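Local coordinates for protein phosphoglycerol transferase GacH (Streptococcus pyogenes MGAS5005, PDB 6DGM) that probably transfers glycerol phosphate onto the rhamnose polysaccharide of the group A streptococcal cell wall, here as its manganese-binding sulfatase-family domain with sn-glycerol-1-phosphate bound, at residues 174-179 with 239-244; 184-189 with 243-248. All blocks are in the same frame, centred on the assembly; numbering follows the deposited sequence.

Contact 1: 174-179 with 239-244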
loop_
_atom_site.group_PDB
_atom_site.type_symbol
_atom_site.label_atom_id
_atom_site.label_comp_id
_atom_site.label_asym_id
_atom_site.label_seq_id
_atom_site.Cartn_x
_atom_site.Cartn_y
_atom_site.Cartn_z
ATOM N N GLU A 174 12.692 -17.805 -10.344
ATOM C CA GLU A 174 11.835 -18.769 -11.009
ATOM C C GLU A 174 10.550 -18.059 -11.395
ATOM O O GLU A 174 10.134 -17.098 -10.734
ATOM C CB GLU A 174 11.461 -19.927 -10.091
ATOM C CG GLU A 174 12.640 -20.757 -9.632
ATOM C CD GLU A 174 12.211 -21.857 -8.680
ATOM O OE1 GLU A 174 11.565 -21.539 -7.647
ATOM O OE2 GLU A 174 12.492 -23.037 -8.984
ATOM N N ASN A 175 9.946 -18.517 -12.485
ATOM C CA ASN A 175 8.686 -17.967 -12.951
ATOM C C ASN A 175 7.558 -18.912 -12.566
ATOM O O ASN A 175 7.712 -20.135 -12.604
ATOM C CB ASN A 175 8.656 -17.827 -14.471
ATOM C CG ASN A 175 9.605 -16.793 -15.018
ATOM O OD1 ASN A 175 9.780 -16.714 -16.236
ATOM N ND2 ASN A 175 10.214 -16.004 -14.161
ATOM N N VAL A 176 6.440 -18.335 -12.163
ATOM C CA VAL A 176 5.168 -19.023 -11.986
ATOM C C VAL A 176 4.193 -18.223 -12.847
ATOM O O VAL A 176 3.948 -17.030 -12.582
ATOM C CB VAL A 176 4.735 -19.074 -10.521
ATOM C CG1 VAL A 176 3.264 -19.402 -10.402
ATOM C CG2 VAL A 176 5.594 -20.098 -9.758
ATOM N N GLY A 177 3.684 -18.850 -13.903
ATOM C CA GLY A 177 3.127 -18.093 -15.008
ATOM C C GLY A 177 4.246 -17.573 -15.896
ATOM O O GLY A 177 5.324 -18.157 -15.983
ATOM N N LEU A 178 3.973 -16.467 -16.579
ATOM C CA LEU A 178 4.960 -15.898 -17.486
ATOM C C LEU A 178 6.023 -15.055 -16.785
ATOM O O LEU A 178 7.078 -14.794 -17.384
ATOM C CB LEU A 178 4.252 -15.013 -18.509
ATOM C CG LEU A 178 3.266 -15.742 -19.416
ATOM C CD1 LEU A 178 2.506 -14.746 -20.242
ATOM C CD2 LEU A 178 4.017 -16.733 -20.289
ATOM N N LEU A 179 5.781 -14.630 -15.547
ATOM C CA LEU A 179 6.593 -13.619 -14.879
ATOM C C LEU A 179 7.177 -14.177 -13.583
ATOM O O LEU A 179 6.887 -15.306 -13.177
ATOM C CB LEU A 179 5.759 -12.351 -14.656
ATOM C CG LEU A 179 5.129 -11.783 -15.937
ATOM C CD1 LEU A 179 4.060 -10.777 -15.610
ATOM C CD2 LEU A 179 6.204 -11.155 -16.818
ATOM N N ALA A 239 -7.134 -16.882 -11.584
ATOM C CA ALA A 239 -7.497 -17.566 -10.346
ATOM C C ALA A 239 -6.481 -18.651 -9.995
ATOM O O ALA A 239 -6.141 -18.837 -8.817
ATOM C CB ALA A 239 -8.899 -18.168 -10.437
ATOM N N ARG A 240 -5.999 -19.379 -10.999
ATOM C CA ARG A 240 -4.955 -20.370 -10.772
ATOM C C ARG A 240 -3.702 -19.712 -10.213
ATOM O O ARG A 240 -3.102 -20.206 -9.256
ATOM C CB ARG A 240 -4.651 -21.121 -12.069
ATOM C CG ARG A 240 -5.760 -22.057 -12.471
ATOM C CD ARG A 240 -5.603 -22.504 -13.902
ATOM N NE ARG A 240 -6.640 -23.476 -14.230
ATOM C CZ ARG A 240 -6.913 -23.909 -15.450
ATOM N NH1 ARG A 240 -6.228 -23.454 -16.488
ATOM N NH2 ARG A 240 -7.893 -24.784 -15.627
ATOM N N LEU A 241 -3.286 -18.588 -10.809
ATOM C CA LEU A 241 -2.115 -17.870 -10.314
ATOM C C LEU A 241 -2.326 -17.372 -8.889
ATOM O O LEU A 241 -1.410 -17.447 -8.060
ATOM C CB LEU A 241 -1.776 -16.725 -11.271
ATOM C CG LEU A 241 -1.218 -17.190 -12.621
ATOM C CD1 LEU A 241 -1.155 -16.016 -13.590
ATOM C CD2 LEU A 241 0.164 -17.776 -12.480
ATOM N N LEU A 242 -3.533 -16.904 -8.564
ATOM C CA LEU A 242 -3.803 -16.491 -7.191
ATOM C C LEU A 242 -3.599 -17.642 -6.214
ATOM O O LEU A 242 -3.152 -17.431 -5.075
ATOM C CB LEU A 242 -5.222 -15.960 -7.027
ATOM C CG LEU A 242 -5.518 -14.542 -7.481
ATOM C CD1 LEU A 242 -6.912 -14.154 -6.966
ATOM C CD2 LEU A 242 -4.499 -13.515 -7.030
ATOM N N SER A 243 -3.971 -18.864 -6.623
ATOM C CA SER A 243 -3.847 -20.006 -5.723
ATOM C C SER A 243 -2.397 -20.227 -5.298
ATOM O O SER A 243 -2.144 -20.649 -4.156
ATOM C CB SER A 243 -4.453 -21.258 -6.367
ATOM O OG SER A 243 -3.543 -21.885 -7.257
ATOM N N PHE A 244 -1.435 -19.953 -6.192
ATOM C CA PHE A 244 -0.023 -20.056 -5.819
ATOM C C PHE A 244 0.360 -18.926 -4.874
ATOM O O PHE A 244 1.008 -19.146 -3.845
ATOM C CB PHE A 244 0.892 -20.009 -7.055
ATOM C CG PHE A 244 0.815 -21.228 -7.928
ATOM C CD1 PHE A 244 1.505 -22.374 -7.590
ATOM C CD2 PHE A 244 0.083 -21.215 -9.110
ATOM C CE1 PHE A 244 1.443 -23.512 -8.398
ATOM C CE2 PHE A 244 0.006 -22.348 -9.906
ATOM C CZ PHE A 244 0.691 -23.495 -9.559
#

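Contact 2: 184-189 with 243-248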
loop_
_atom_site.group_PDB
_atom_site.type_symbol
_atom_site.label_atom_id
_atom_site.label_comp_id
_atom_site.label_asym_id
_atom_site.label_seq_id
_atom_site.Cartn_x
_atom_site.Cartn_y
_atom_site.Cartn_z
ATOM N N THR A 184 9.719 -16.385 -5.444
ATOM C CA THR A 184 11.028 -15.764 -5.598
ATOM C C THR A 184 11.107 -14.482 -4.785
ATOM O O THR A 184 12.087 -14.248 -4.059
ATOM C CB THR A 184 11.308 -15.462 -7.064
ATOM O OG1 THR A 184 11.424 -16.687 -7.798
ATOM C CG2 THR A 184 12.600 -14.689 -7.223
ATOM N N VAL A 185 10.085 -13.625 -4.911
ATOM C CA VAL A 185 10.099 -12.360 -4.175
ATOM C C VAL A 185 10.163 -12.614 -2.670
ATOM O O VAL A 185 11.006 -12.045 -1.952
ATOM C CB VAL A 185 8.883 -11.505 -4.566
ATOM C CG1 VAL A 185 8.803 -10.270 -3.701
ATOM C CG2 VAL A 185 8.975 -11.124 -6.048
ATOM N N TYR A 186 9.274 -13.477 -2.166
ATOM C CA TYR A 186 9.215 -13.729 -0.730
ATOM C C TYR A 186 10.532 -14.289 -0.214
ATOM O O TYR A 186 11.011 -13.881 0.852
ATOM C CB TYR A 186 8.074 -14.699 -0.429
ATOM C CG TYR A 186 6.670 -14.167 -0.648
ATOM C CD1 TYR A 186 6.372 -12.831 -0.464
ATOM C CD2 TYR A 186 5.642 -15.012 -1.029
ATOM C CE1 TYR A 186 5.092 -12.355 -0.658
ATOM C CE2 TYR A 186 4.369 -14.550 -1.212
ATOM C CZ TYR A 186 4.097 -13.215 -1.018
ATOM O OH TYR A 186 2.816 -12.752 -1.193
ATOM N N ASN A 187 11.146 -15.215 -0.957
ATOM C CA ASN A 187 12.375 -15.826 -0.476
ATOM C C ASN A 187 13.535 -14.847 -0.531
ATOM O O ASN A 187 14.444 -14.914 0.306
ATOM C CB ASN A 187 12.646 -17.117 -1.230
ATOM C CG ASN A 187 11.816 -18.263 -0.683
ATOM O OD1 ASN A 187 11.358 -18.212 0.467
ATOM N ND2 ASN A 187 11.637 -19.298 -1.476
ATOM N N ASN A 188 13.493 -13.902 -1.465
ATOM C CA ASN A 188 14.503 -12.849 -1.479
ATOM C C ASN A 188 14.312 -11.865 -0.325
ATOM O O ASN A 188 15.295 -11.373 0.227
ATOM C CB ASN A 188 14.532 -12.165 -2.835
ATOM C CG ASN A 188 15.415 -12.889 -3.817
ATOM O OD1 ASN A 188 16.599 -12.572 -3.955
ATOM N ND2 ASN A 188 14.863 -13.905 -4.483
ATOM N N ILE A 189 13.064 -11.563 0.066
ATOM C CA ILE A 189 12.864 -10.791 1.295
ATOM C C ILE A 189 13.487 -11.525 2.478
ATOM O O ILE A 189 14.275 -10.959 3.243
ATOM C CB ILE A 189 11.374 -10.533 1.554
ATOM C CG1 ILE A 189 10.754 -9.693 0.430
ATOM C CG2 ILE A 189 11.184 -9.812 2.920
ATOM C CD1 ILE A 189 9.264 -9.660 0.525
ATOM N N SER A 243 -3.971 -18.864 -6.623
ATOM C CA SER A 243 -3.847 -20.006 -5.723
ATOM C C SER A 243 -2.397 -20.227 -5.298
ATOM O O SER A 243 -2.144 -20.649 -4.156
ATOM C CB SER A 243 -4.453 -21.258 -6.367
ATOM O OG SER A 243 -3.543 -21.885 -7.257
ATOM N N PHE A 244 -1.435 -19.953 -6.192
ATOM C CA PHE A 244 -0.023 -20.056 -5.819
ATOM C C PHE A 244 0.360 -18.926 -4.874
ATOM O O PHE A 244 1.008 -19.146 -3.845
ATOM C CB PHE A 244 0.892 -20.009 -7.055
ATOM C CG PHE A 244 0.815 -21.228 -7.928
ATOM C CD1 PHE A 244 1.505 -22.374 -7.590
ATOM C CD2 PHE A 244 0.083 -21.215 -9.110
ATOM C CE1 PHE A 244 1.443 -23.512 -8.398
ATOM C CE2 PHE A 244 0.006 -22.348 -9.906
ATOM C CZ PHE A 244 0.691 -23.495 -9.559
ATOM N N THR A 245 -0.043 -17.698 -5.208
ATOM C CA THR A 245 0.246 -16.578 -4.324
ATOM C C THR A 245 -0.303 -16.837 -2.937
ATOM O O THR A 245 0.353 -16.541 -1.935
ATOM C CB THR A 245 -0.357 -15.299 -4.886
ATOM O OG1 THR A 245 0.315 -14.984 -6.114
ATOM C CG2 THR A 245 -0.220 -14.128 -3.903
ATOM N N ASP A 246 -1.494 -17.426 -2.867
ATOM C CA ASP A 246 -2.136 -17.654 -1.584
ATOM C C ASP A 246 -1.315 -18.604 -0.728
ATOM O O ASP A 246 -1.053 -18.328 0.451
ATOM C CB ASP A 246 -3.536 -18.202 -1.826
ATOM C CG ASP A 246 -4.309 -18.383 -0.553
ATOM O OD1 ASP A 246 -4.678 -17.364 0.057
ATOM O OD2 ASP A 246 -4.556 -19.542 -0.179
ATOM N N LYS A 247 -0.878 -19.724 -1.311
ATOM C CA LYS A 247 -0.058 -20.679 -0.570
ATOM C C LYS A 247 1.304 -20.095 -0.214
ATOM O O LYS A 247 1.805 -20.320 0.897
ATOM C CB LYS A 247 0.103 -21.962 -1.375
ATOM C CG LYS A 247 -1.192 -22.703 -1.579
ATOM C CD LYS A 247 -0.966 -23.926 -2.456
ATOM C CE LYS A 247 -2.277 -24.599 -2.802
ATOM N NZ LYS A 247 -3.184 -23.675 -3.541
ATOM N N GLU A 248 1.932 -19.370 -1.144
ATOM C CA GLU A 248 3.255 -18.832 -0.866
ATOM C C GLU A 248 3.199 -17.730 0.187
ATOM O O GLU A 248 4.159 -17.556 0.940
ATOM C CB GLU A 248 3.916 -18.320 -2.143
ATOM C CG GLU A 248 4.123 -19.389 -3.209
ATOM C CD GLU A 248 5.100 -20.472 -2.787
ATOM O OE1 GLU A 248 5.855 -20.265 -1.803
ATOM O OE2 GLU A 248 5.118 -21.549 -3.445
#

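Contact 1: 174-179 with 239-244
V176 meets F244 through one methyl group. Its CG1 sits over a face of the phenyl ring, 4.2 Å from the ring centroid of F244 and 26° off the ring normal. This is a CH-pi contact. The methyl lies toward the CB side of the ring, with V176 CG1 3.9 Å from F244 CG. V176 CG1 is anti to the backbone N (chi1 163°), which turns this branch to the helix.

The remaining contacts are van der Waals. The same V176 CG1 also packs on L241 CD2 at 4.1 Å, so one methyl touches two residues that are three positions apart on the helix. L241 CD2 continues onto the backbone of the turn. It lies 3.9 Å from G177 CA, beside the peptide that joins V176 to G177. G177 has a positive phi of 79°, and its backbone packs against the L241 methyl.

No hydrogen bond crosses between the segments. Two bonds lie within one segment each. In the turn, V176 N binds L179 O at 3.2 Å. In the helix, the hydroxyl of S243 gives a short bond to R240 O, with OG in the carbonyl plane and on a lone pair.

The contact is small, peripheral packing within the sulfatase-family domain. The L241 side chain is about 13 Å from the manganese ion. The hairpin of strands 175-176 and 179-180 is set against the long helix 229-257. The loop residues Q207 and N208 join the packing, touching V176 and L241 respectively. The R240 guanidinium binds carbonyls of the 214-220 loop.

Contact 2: 184-189 with 243-248
Y186 and E248 both have CG anti to their own carbonyl carbon, with chi1 of -68° and -61°. For Y186 this carries the phenol ring across to the neighbouring helix. E248 meets the ring with CB and its backbone.

E248 CB lies at the ring edge, in the ring plane, 3.9 Å from Y186 CD2. The carbonyl oxygen of E248 approaches the same CD2-CE2 part of the ring, obliquely, 3.5 Å from Y186 CD2. The phenol end of the ring reaches one turn back along the helix. There Y186 OH is 4.3 Å from T245 CG2, a loose contact.

That hydroxyl has its polar partner just past the segment, in a hydrogen bond with T249 OG1. T245 OG1 is held by D182 and N208 ND2, and its CG2 is the atom nearest the phenol hydroxyl.

Within each helix one carbonyl accepts two bonds. N188 ND2 reaches T184 O at 2.8 Å, with a nearly straight N-H...O angle of 171°, and N188 N comes from the opposite face of the carbonyl plane. K247 NZ makes a rather long bond of 3.3 Å to S243 O, and K247 N approaches from the opposite face.

Helix 182-192 lies on the central mixed sheet of this alkaline-phosphatase-type domain, with Y186 on L44 and I189 on F201 and V203. The T245 side chain is about 8 Å from that of the manganese ligand E47.

No hydrogen bond joins the two segments directly. The Y186 ring packs on E248 CB and the E248 carbonyl. T249 and D182 supply the polar ties between the two helices, and N208 adds a loop partner. The buried phenol and threonine hydroxyls are thus satisfied without a charge pair across the contact.

In the fold
The chain passes first through 174-179, a small hairpin turn, then enters helix 182-192 with 184-189. It next runs through strand 200-204 and the loops carrying M206 and H209 of the glycerol phosphate pocket. Helix 229-257 follows and supplies both partners. Contact 1 closes the longer loop, from 174-179 to 239-244. Contact 2 returns to the next turn of the helix, so the two loops cross, neither enclosing the other, and share S243 and F244. Their centres lie about 10 Å apart. E174 N and T184 OG1, 3.1 Å apart, probably also link the first segments. Together the contacts tie hairpin and short helix to one long helix.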